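Local coordinates for transferrin binding protein B (Actinobacillus suis, PDB 3PQU) that probably captures host transferrin at the outer membrane as a surface lipoprotein, serving iron acquisition, at residues P89-L94 and G101-S106; Y247-I252 and Q258-R263; T332-I337 and N499-I504. One frame throughout, in Å; residues are numbered along the deposited sequence.

The three contacts follow one another along the chain and do not touch. Contact 1 sets a short helix against an edge strand of the N-lobe handle. Contact 2 closes the end of a hairpin in the N-lobe barrel, its centre about 27 Å from that of contact 1 and the nearest atoms about 14 Å apart. Contact 3 belongs to the C-lobe, where a handle strand meets a turn of the barrel. Its centre lies about 41 Å from that of contact 1, on the opposite side of the chain's centre, and about 42 Å from that of contact 2. Contacts 1 and 2 join sequence neighbours, the second by strand pairing; contact 3 joins parts far apart in sequence.

Contact 1: residues P89-L94 and G101-S106; sequences PHLKEL and GLIYHS
Ile-103 is the first residue of 101-106 to meet the helix, and it does so with both of its branches. Ile-103 CG2 meets Leu-91 CD1 at 3.5 Å, closer than carbons usually pack. The two side chains cross at a slant and meet through these methyls. The CG1 branch puts its CD1 methyl against Leu-94. There Ile-103 CD1 lies 3.9 Å from the backbone O of Leu-94 and 4.2 Å from Leu-94 CB. The first torsion of Ile-103 (-52°) explains this division of work: CG2 stands anti to the backbone N, while CG1 lies beside it and carries CD1 to the Leu-94 side. Tyr-104 points away from the helix, as expected for alternation along a strand. His-105 faces the helix again. His-105 CD2 lies 4.2 Å from Leu-91 CD1, which approaches the imidazole ring at a slant. One leucine methyl thus serves both Ile-103 and His-105.

The joint between the two segments is apolar. Polar contacts at the start of the helix involve His-90, not the 101-106 segment. His-90 is the N-cap residue, and its ND1 donates to Glu-93 OE1 at 2.9 Å, in the plane of the ring but from above the carboxylate plane. Its NE2 bonds to Glu-45, and its ring stacks on Tyr-152.

Strand 103-105 is an outermost strand of the five-stranded antiparallel handle sheet and pairs with strand 121-128. Val-126 of that neighbour touches Leu-91, Leu-94 and His-105, so helix 91-97 packs across both strands. Leu-94 also reaches Asp-150 on strand 150-157, further into the sheet.

Contact 2: residues Y247-I252 and Q258-R263; sequences YRNGYI and QEVTKR
Glu-259 O is gripped by two donors. Gly-250 N donates to Glu-259 O at 2.8 Å, tilted 34° from the carbonyl plane, and a water donates to the same oxygen. That water accepts from Arg-248 NH1 at the edge of the guanidinium, and it also bonds to Thr-261 OG1. A second water links Tyr-251 O to Glu-259 N.

Gly-250 is held at its carbonyl too. Gln-258 NE2 donates to Gly-250 O at 2.9 Å, in the carbonyl plane and close to the plane of its own amide. Its extended chain, with CG anti to the backbone N (-174°), carries the amide there. Gly-226 O is a further acceptor for NE2, and Lys-225 N donates to OE1.

Arg-248 and Thr-261 exchange two backbone bonds, with Arg-248 N to Thr-261 O at 2.8 Å. The side chains of Arg-248 and Arg-263 run side by side, pointing the same way, with Arg-248 CD 3.8 Å from Arg-263 NH2. Asp-207 pairs with Arg-248 and Arg-263 packs on Phe-289 as a cation-pi partner, which probably eases the closeness of the two charges.

On the face opposite Arg-248 and Thr-261, the Tyr-247 ring slants across Lys-262, with OH 3.7 Å from Lys-262 CE. Beside it, Asn-249 OD1 lies 3.5 Å from Val-260 CG1, while its ND2 bonds to Ala-228 O and Ser-230 OG.

The alternating hydrogen-bonded and non-hydrogen-bonded pairs are those of an antiparallel beta hairpin, here strands 241-249 and 260-271 of the N-lobe barrel.

Contact 3: residues T332-I337 and N499-I504; sequences TTERII and NGNGFI
Asn-501 makes this contact with its amide. Asn-501 ND2 donates to Arg-335 O at 3.0 Å, in the carbonyl plane, although the oxygen lies 18° out of the plane of the amide itself. The bond is somewhat bent, with an N-H...O angle of 149°. The other end of the amide works through water. One water donates to Asn-501 OD1 at 3.0 Å and accepts from Arg-335 N at 2.8 Å. The amide therefore addresses both backbone polar groups of Arg-335, one directly and one by a bridge. A first torsion of 52° places Asn-501 CG between its own backbone N and carbonyl carbon, and from there the amide reaches Arg-335. Outside partners fix the amide further: Arg-425 NH2 bonds to OD1, and ND2 also donates to Thr-426 O.

Asn-501 sits in a type II' turn from Asn-499 to Gly-502, with Gly-500 at its positive-phi position. The turn joins strands 492-499 and 502-508 of the C-lobe barrel. Strand 333-343 belongs to the handle sheet, so the contact ties the barrel turn to the handle.

Arg-335 brings its CB near Asn-501 OD1, at 4.3 Å, but its guanidinium leads away to salt bridges with Asp-338 and Glu-163. Glu-334 adds its CG, 4.0 Å from Asn-501 ND2. Its carboxylate stands almost perpendicular to the amide and is held by Lys-166 at OE1 and by Thr-428 N at OE2.

Contact 1: residues P89-L94 and G101-S106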
loop_
_atom_site.group_PDB
_atom_site.type_symbol
_atom_site.label_atom_id
_atom_site.label_comp_id
_atom_site.label_asym_id
_atom_site.label_seq_id
_atom_site.Cartn_x
_atom_site.Cartn_y
_atom_site.Cartn_z
ATOM N N PRO A 89 -3.575 -4.438 15.540
ATOM C CA PRO A 89 -2.392 -5.303 15.693
ATOM C C PRO A 89 -2.075 -5.614 17.154
ATOM O O PRO A 89 -2.104 -4.701 17.972
ATOM C CB PRO A 89 -1.252 -4.463 15.075
ATOM C CG PRO A 89 -1.937 -3.566 14.084
ATOM C CD PRO A 89 -3.323 -3.277 14.664
ATOM N N HIS A 90 -1.776 -6.879 17.466
ATOM C CA HIS A 90 -1.391 -7.298 18.816
ATOM C C HIS A 90 -2.486 -7.195 19.914
ATOM O O HIS A 90 -2.254 -7.610 21.049
ATOM C CB HIS A 90 -0.100 -6.581 19.248
ATOM C CG HIS A 90 1.087 -6.921 18.397
ATOM N ND1 HIS A 90 1.816 -8.077 18.567
ATOM C CD2 HIS A 90 1.649 -6.277 17.344
ATOM C CE1 HIS A 90 2.785 -8.124 17.669
ATOM N NE2 HIS A 90 2.707 -7.041 16.918
ATOM N N LEU A 91 -3.667 -6.666 19.596
ATOM C CA LEU A 91 -4.696 -6.481 20.631
ATOM C C LEU A 91 -5.064 -7.806 21.327
ATOM O O LEU A 91 -5.160 -7.879 22.555
ATOM C CB LEU A 91 -5.948 -5.790 20.071
ATOM C CG LEU A 91 -7.020 -5.470 21.131
ATOM C CD1 LEU A 91 -6.502 -4.442 22.153
ATOM C CD2 LEU A 91 -8.350 -4.999 20.532
ATOM N N LYS A 92 -5.252 -8.850 20.534
ATOM C CA LYS A 92 -5.568 -10.179 21.046
ATOM C C LYS A 92 -4.413 -10.731 21.876
ATOM O O LYS A 92 -4.623 -11.263 22.969
ATOM C CB LYS A 92 -5.886 -11.139 19.897
ATOM C CG LYS A 92 -5.983 -12.606 20.317
ATOM C CD LYS A 92 -7.384 -12.975 20.786
ATOM C CE LYS A 92 -7.424 -14.388 21.373
ATOM N NZ LYS A 92 -6.640 -15.370 20.561
ATOM N N GLU A 93 -3.194 -10.608 21.357
ATOM C CA GLU A 93 -2.005 -11.047 22.077
ATOM C C GLU A 93 -1.910 -10.376 23.445
ATOM O O GLU A 93 -1.635 -11.039 24.431
ATOM C CB GLU A 93 -0.730 -10.705 21.300
ATOM C CG GLU A 93 -0.177 -11.777 20.392
ATOM C CD GLU A 93 1.101 -11.312 19.684
ATOM O OE1 GLU A 93 1.829 -10.455 20.244
ATOM O OE2 GLU A 93 1.377 -11.797 18.568
ATOM N N LEU A 94 -2.073 -9.056 23.491
ATOM C CA LEU A 94 -1.981 -8.308 24.748
ATOM C C LEU A 94 -3.076 -8.744 25.738
ATOM O O LEU A 94 -2.814 -8.924 26.931
ATOM C CB LEU A 94 -2.077 -6.799 24.487
ATOM C CG LEU A 94 -0.902 -6.128 23.747
ATOM C CD1 LEU A 94 -1.191 -4.656 23.531
ATOM C CD2 LEU A 94 0.411 -6.285 24.522
ATOM N N GLY A 101 -5.621 -6.209 33.091
ATOM C CA GLY A 101 -6.942 -5.940 32.542
ATOM C C GLY A 101 -7.055 -4.504 32.040
ATOM O O GLY A 101 -8.158 -3.988 31.857
ATOM N N LEU A 102 -5.917 -3.845 31.828
ATOM C CA LEU A 102 -5.925 -2.462 31.377
ATOM C C LEU A 102 -5.338 -2.346 29.975
ATOM O O LEU A 102 -4.180 -1.941 29.811
ATOM C CB LEU A 102 -5.145 -1.589 32.346
ATOM C CG LEU A 102 -5.817 -1.479 33.717
ATOM C CD1 LEU A 102 -4.893 -0.833 34.741
ATOM C CD2 LEU A 102 -7.100 -0.689 33.587
ATOM N N ILE A 103 -6.141 -2.708 28.978
ATOM C CA ILE A 103 -5.719 -2.727 27.577
ATOM C C ILE A 103 -6.404 -1.579 26.861
ATOM O O ILE A 103 -7.646 -1.435 26.914
ATOM C CB ILE A 103 -6.125 -4.031 26.876
ATOM C CG1 ILE A 103 -5.669 -5.261 27.674
ATOM C CG2 ILE A 103 -5.584 -4.065 25.473
ATOM C CD1 ILE A 103 -4.179 -5.388 27.827
ATOM N N TYR A 104 -5.598 -0.756 26.196
ATOM C CA TYR A 104 -6.104 0.415 25.486
ATOM C C TYR A 104 -5.546 0.504 24.070
ATOM O O TYR A 104 -4.468 -0.024 23.781
ATOM C CB TYR A 104 -5.731 1.685 26.259
ATOM C CG TYR A 104 -6.355 1.785 27.629
ATOM C CD1 TYR A 104 -7.719 2.022 27.784
ATOM C CD2 TYR A 104 -5.578 1.644 28.776
ATOM C CE1 TYR A 104 -8.301 2.110 29.054
ATOM C CE2 TYR A 104 -6.145 1.736 30.045
ATOM C CZ TYR A 104 -7.504 1.976 30.175
ATOM O OH TYR A 104 -8.055 2.079 31.429
ATOM N N HIS A 105 -6.272 1.173 23.183
ATOM C CA HIS A 105 -5.689 1.532 21.896
ATOM C C HIS A 105 -6.280 2.833 21.338
ATOM O O HIS A 105 -7.339 3.284 21.767
ATOM C CB HIS A 105 -5.747 0.375 20.892
ATOM C CG HIS A 105 -7.122 0.077 20.391
ATOM N ND1 HIS A 105 -7.644 0.662 19.255
ATOM C CD2 HIS A 105 -8.087 -0.748 20.868
ATOM C CE1 HIS A 105 -8.873 0.214 19.058
ATOM N NE2 HIS A 105 -9.167 -0.645 20.021
ATOM N N SER A 106 -5.556 3.438 20.406
ATOM C CA SER A 106 -5.825 4.784 19.965
ATOM C C SER A 106 -7.152 4.939 19.212
ATOM O O SER A 106 -7.577 6.060 18.958
ATOM C CB SER A 106 -4.669 5.276 19.078
ATOM O OG SER A 106 -4.414 4.321 18.056
#

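Contact 2: residues Y247-I252 and Q258-R263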
loop_
_atom_site.group_PDB
_atom_site.type_symbol
_atom_site.label_atom_id
_atom_site.label_comp_id
_atom_site.label_asym_id
_atom_site.label_seq_id
_atom_site.Cartn_x
_atom_site.Cartn_y
_atom_site.Cartn_z
ATOM N N TYR A 247 1.528 18.935 15.644
ATOM C CA TYR A 247 1.343 19.792 16.809
ATOM C C TYR A 247 1.146 19.000 18.094
ATOM O O TYR A 247 0.577 17.905 18.076
ATOM C CB TYR A 247 0.098 20.674 16.621
ATOM C CG TYR A 247 0.172 21.629 15.460
ATOM C CD1 TYR A 247 0.701 22.908 15.627
ATOM C CD2 TYR A 247 -0.321 21.273 14.204
ATOM C CE1 TYR A 247 0.768 23.809 14.559
ATOM C CE2 TYR A 247 -0.271 22.166 13.135
ATOM C CZ TYR A 247 0.273 23.429 13.320
ATOM O OH TYR A 247 0.322 24.313 12.267
ATOM N N ARG A 248 1.602 19.572 19.205
ATOM C CA ARG A 248 1.300 19.054 20.540
ATOM C C ARG A 248 0.331 20.022 21.197
ATOM O O ARG A 248 0.608 21.230 21.322
ATOM C CB ARG A 248 2.584 18.916 21.383
ATOM C CG ARG A 248 2.380 18.397 22.828
ATOM C CD ARG A 248 3.633 18.632 23.691
ATOM N NE ARG A 248 3.554 18.016 25.017
ATOM C CZ ARG A 248 3.143 18.652 26.116
ATOM N NH1 ARG A 248 2.763 19.917 26.052
ATOM N NH2 ARG A 248 3.111 18.025 27.284
ATOM N N ASN A 249 -0.819 19.504 21.604
ATOM C CA ASN A 249 -1.859 20.342 22.206
ATOM C C ASN A 249 -1.920 20.113 23.709
ATOM O O ASN A 249 -2.479 19.116 24.162
ATOM C CB ASN A 249 -3.206 20.026 21.549
ATOM C CG ASN A 249 -3.175 20.266 20.057
ATOM O OD1 ASN A 249 -3.078 21.407 19.617
ATOM N ND2 ASN A 249 -3.218 19.196 19.273
ATOM N N GLY A 250 -1.334 21.032 24.469
ATOM C CA GLY A 250 -1.141 20.845 25.896
ATOM C C GLY A 250 -2.387 20.644 26.736
ATOM O O GLY A 250 -3.519 20.887 26.306
ATOM N N TYR A 251 -2.168 20.193 27.959
ATOM C CA TYR A 251 -3.237 20.026 28.931
ATOM C C TYR A 251 -3.895 21.381 29.197
ATOM O O TYR A 251 -3.205 22.395 29.216
ATOM C CB TYR A 251 -2.642 19.457 30.222
ATOM C CG TYR A 251 -3.632 19.315 31.337
ATOM C CD1 TYR A 251 -3.792 20.324 32.278
ATOM C CD2 TYR A 251 -4.415 18.168 31.452
ATOM C CE1 TYR A 251 -4.710 20.196 33.307
ATOM C CE2 TYR A 251 -5.331 18.033 32.475
ATOM C CZ TYR A 251 -5.474 19.049 33.397
ATOM O OH TYR A 251 -6.381 18.914 34.414
ATOM N N ILE A 252 -5.216 21.407 29.386
ATOM C CA ILE A 252 -5.937 22.670 29.567
ATOM C C ILE A 252 -6.923 22.625 30.732
ATOM O O ILE A 252 -7.689 21.671 30.863
ATOM C CB ILE A 252 -6.708 23.110 28.294
ATOM C CG1 ILE A 252 -7.550 24.358 28.598
ATOM C CG2 ILE A 252 -7.601 21.981 27.772
ATOM C CD1 ILE A 252 -8.307 24.920 27.406
ATOM N N GLN A 258 -4.333 26.756 27.228
ATOM C CA GLN A 258 -3.731 25.659 26.489
ATOM C C GLN A 258 -2.493 26.107 25.720
ATOM O O GLN A 258 -2.513 27.132 25.054
ATOM C CB GLN A 258 -4.734 25.021 25.517
ATOM C CG GLN A 258 -4.146 23.771 24.846
ATOM C CD GLN A 258 -5.137 23.010 23.975
ATOM O OE1 GLN A 258 -5.877 23.608 23.209
ATOM N NE2 GLN A 258 -5.125 21.670 24.072
ATOM N N GLU A 259 -1.407 25.347 25.816
ATOM C CA GLU A 259 -0.220 25.631 25.020
ATOM C C GLU A 259 -0.167 24.720 23.794
ATOM O O GLU A 259 -0.027 23.503 23.915
ATOM C CB GLU A 259 1.054 25.504 25.867
ATOM C CG GLU A 259 1.089 26.468 27.049
ATOM C CD GLU A 259 2.432 26.504 27.754
ATOM O OE1 GLU A 259 3.469 26.610 27.064
ATOM O OE2 GLU A 259 2.450 26.442 29.003
ATOM N N VAL A 260 -0.298 25.314 22.618
ATOM C CA VAL A 260 -0.222 24.551 21.382
ATOM C C VAL A 260 1.144 24.784 20.731
ATOM O O VAL A 260 1.476 25.921 20.397
ATOM C CB VAL A 260 -1.333 24.982 20.418
ATOM C CG1 VAL A 260 -1.181 24.244 19.072
ATOM C CG2 VAL A 260 -2.699 24.723 21.037
ATOM N N THR A 261 1.953 23.734 20.572
ATOM C CA THR A 261 3.263 23.931 19.959
ATOM C C THR A 261 3.476 23.054 18.742
ATOM O O THR A 261 3.115 21.886 18.740
ATOM C CB THR A 261 4.429 23.744 20.962
ATOM O OG1 THR A 261 4.306 22.477 21.610
ATOM C CG2 THR A 261 4.414 24.843 22.011
ATOM N N LYS A 262 4.050 23.635 17.693
ATOM C CA LYS A 262 4.405 22.856 16.523
ATOM C C LYS A 262 5.722 22.136 16.800
ATOM O O LYS A 262 6.733 22.767 17.091
ATOM C CB LYS A 262 4.529 23.736 15.274
ATOM C CG LYS A 262 4.789 22.912 14.013
ATOM C CD LYS A 262 5.132 23.788 12.805
ATOM C CE LYS A 262 4.030 24.776 12.509
ATOM N NZ LYS A 262 4.260 25.515 11.217
ATOM N N ARG A 263 5.693 20.808 16.712
ATOM C CA ARG A 263 6.876 19.975 16.930
ATOM C C ARG A 263 7.634 19.688 15.623
ATOM O O ARG A 263 8.853 19.539 15.627
ATOM C CB ARG A 263 6.470 18.633 17.538
ATOM C CG ARG A 263 5.969 18.706 18.956
ATOM C CD ARG A 263 7.127 18.922 19.904
ATOM N NE ARG A 263 6.933 18.202 21.158
ATOM C CZ ARG A 263 7.595 18.468 22.275
ATOM N NH1 ARG A 263 8.492 19.446 22.297
ATOM N NH2 ARG A 263 7.349 17.772 23.374
HETATM O O HOH W 1 2.265 21.987 23.901
HETATM O O HOH W 2 -1.078 23.460 27.858
#

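Contact 3: residues T332-I337 and N499-I504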
loop_
_atom_site.group_PDB
_atom_site.type_symbol
_atom_site.label_atom_id
_atom_site.label_comp_id
_atom_site.label_asym_id
_atom_site.label_seq_id
_atom_site.Cartn_x
_atom_site.Cartn_y
_atom_site.Cartn_z
ATOM N N THR A 332 -12.769 15.463 -8.374
ATOM C CA THR A 332 -12.314 14.906 -9.634
ATOM C C THR A 332 -10.979 14.198 -9.407
ATOM O O THR A 332 -10.048 14.775 -8.849
ATOM C CB THR A 332 -12.155 16.015 -10.681
ATOM O OG1 THR A 332 -13.421 16.648 -10.877
ATOM C CG2 THR A 332 -11.659 15.451 -12.003
ATOM N N THR A 333 -10.895 12.937 -9.816
ATOM C CA THR A 333 -9.663 12.185 -9.654
ATOM C C THR A 333 -9.117 11.735 -10.994
ATOM O O THR A 333 -9.822 11.703 -11.997
ATOM C CB THR A 333 -9.865 10.967 -8.754
ATOM O OG1 THR A 333 -10.855 10.106 -9.325
ATOM C CG2 THR A 333 -10.330 11.407 -7.369
ATOM N N GLU A 334 -7.840 11.397 -11.002
ATOM C CA GLU A 334 -7.214 10.840 -12.181
ATOM C C GLU A 334 -6.567 9.511 -11.799
ATOM O O GLU A 334 -5.813 9.424 -10.818
ATOM C CB GLU A 334 -6.186 11.815 -12.745
ATOM C CG GLU A 334 -5.384 11.257 -13.897
ATOM C CD GLU A 334 -4.599 12.323 -14.628
ATOM O OE1 GLU A 334 -5.090 13.467 -14.739
ATOM O OE2 GLU A 334 -3.488 12.017 -15.099
ATOM N N ARG A 335 -6.879 8.469 -12.558
ATOM C CA ARG A 335 -6.409 7.130 -12.227
ATOM C C ARG A 335 -4.904 6.999 -12.458
ATOM O O ARG A 335 -4.403 7.449 -13.481
ATOM C CB ARG A 335 -7.165 6.091 -13.048
ATOM C CG ARG A 335 -6.946 4.693 -12.560
ATOM C CD ARG A 335 -8.045 3.752 -13.039
ATOM N NE ARG A 335 -7.904 2.454 -12.382
ATOM C CZ ARG A 335 -8.537 2.101 -11.268
ATOM N NH1 ARG A 335 -9.387 2.942 -10.684
ATOM N NH2 ARG A 335 -8.330 0.902 -10.741
ATOM N N ILE A 336 -4.187 6.407 -11.499
ATOM C CA ILE A 336 -2.746 6.192 -11.641
ATOM C C ILE A 336 -2.333 4.734 -11.819
ATOM O O ILE A 336 -1.285 4.445 -12.393
ATOM C CB ILE A 336 -1.939 6.757 -10.457
ATOM C CG1 ILE A 336 -2.462 6.221 -9.118
ATOM C CG2 ILE A 336 -1.944 8.270 -10.482
ATOM C CD1 ILE A 336 -1.483 6.479 -7.955
ATOM N N ILE A 337 -3.160 3.821 -11.325
ATOM C CA ILE A 337 -2.796 2.411 -11.257
ATOM C C ILE A 337 -3.944 1.494 -11.659
ATOM O O ILE A 337 -5.099 1.741 -11.320
ATOM C CB ILE A 337 -2.374 2.027 -9.812
ATOM C CG1 ILE A 337 -1.124 2.795 -9.387
ATOM C CG2 ILE A 337 -2.118 0.535 -9.703
ATOM C CD1 ILE A 337 -0.752 2.604 -7.871
ATOM N N ASN A 499 -11.384 7.329 -22.893
ATOM C CA ASN A 499 -11.777 8.392 -21.990
ATOM C C ASN A 499 -10.688 8.556 -20.941
ATOM O O ASN A 499 -10.405 7.624 -20.182
ATOM C CB ASN A 499 -13.122 8.079 -21.335
ATOM C CG ASN A 499 -13.686 9.261 -20.573
ATOM O OD1 ASN A 499 -13.611 10.403 -21.028
ATOM N ND2 ASN A 499 -14.257 8.993 -19.404
ATOM N N GLY A 500 -10.063 9.730 -20.920
ATOM C CA GLY A 500 -8.965 10.005 -20.010
ATOM C C GLY A 500 -7.690 9.275 -20.399
ATOM O O GLY A 500 -7.189 9.426 -21.511
ATOM N N ASN A 501 -7.151 8.486 -19.474
ATOM C CA ASN A 501 -5.966 7.694 -19.764
ATOM C C ASN A 501 -6.283 6.206 -19.819
ATOM O O ASN A 501 -5.394 5.373 -19.651
ATOM C CB ASN A 501 -4.864 7.970 -18.751
ATOM C CG ASN A 501 -5.343 7.829 -17.320
ATOM O OD1 ASN A 501 -6.443 7.343 -17.072
ATOM N ND2 ASN A 501 -4.518 8.259 -16.372
ATOM N N GLY A 502 -7.555 5.883 -20.045
ATOM C CA GLY A 502 -7.991 4.501 -20.179
ATOM C C GLY A 502 -9.037 4.359 -21.269
ATOM O O GLY A 502 -9.409 5.344 -21.906
ATOM N N PHE A 503 -9.511 3.139 -21.494
ATOM C CA PHE A 503 -10.588 2.914 -22.454
ATOM C C PHE A 503 -11.626 1.917 -21.934
ATOM O O PHE A 503 -11.352 1.124 -21.029
ATOM C CB PHE A 503 -10.033 2.462 -23.814
ATOM C CG PHE A 503 -9.226 1.197 -23.753
ATOM C CD1 PHE A 503 -9.838 -0.038 -23.904
ATOM C CD2 PHE A 503 -7.857 1.241 -23.541
ATOM C CE1 PHE A 503 -9.099 -1.207 -23.843
ATOM C CE2 PHE A 503 -7.112 0.078 -23.482
ATOM C CZ PHE A 503 -7.733 -1.148 -23.634
ATOM N N ILE A 504 -12.824 1.972 -22.509
ATOM C CA ILE A 504 -13.910 1.100 -22.088
ATOM C C ILE A 504 -14.770 0.767 -23.294
ATOM O O ILE A 504 -14.994 1.620 -24.148
ATOM C CB ILE A 504 -14.786 1.766 -21.003
ATOM C CG1 ILE A 504 -13.918 2.301 -19.858
ATOM C CG2 ILE A 504 -15.826 0.785 -20.470
ATOM C CD1 ILE A 504 -14.699 3.037 -18.793
HETATM O O HOH W 3 -8.207 8.622 -14.982
#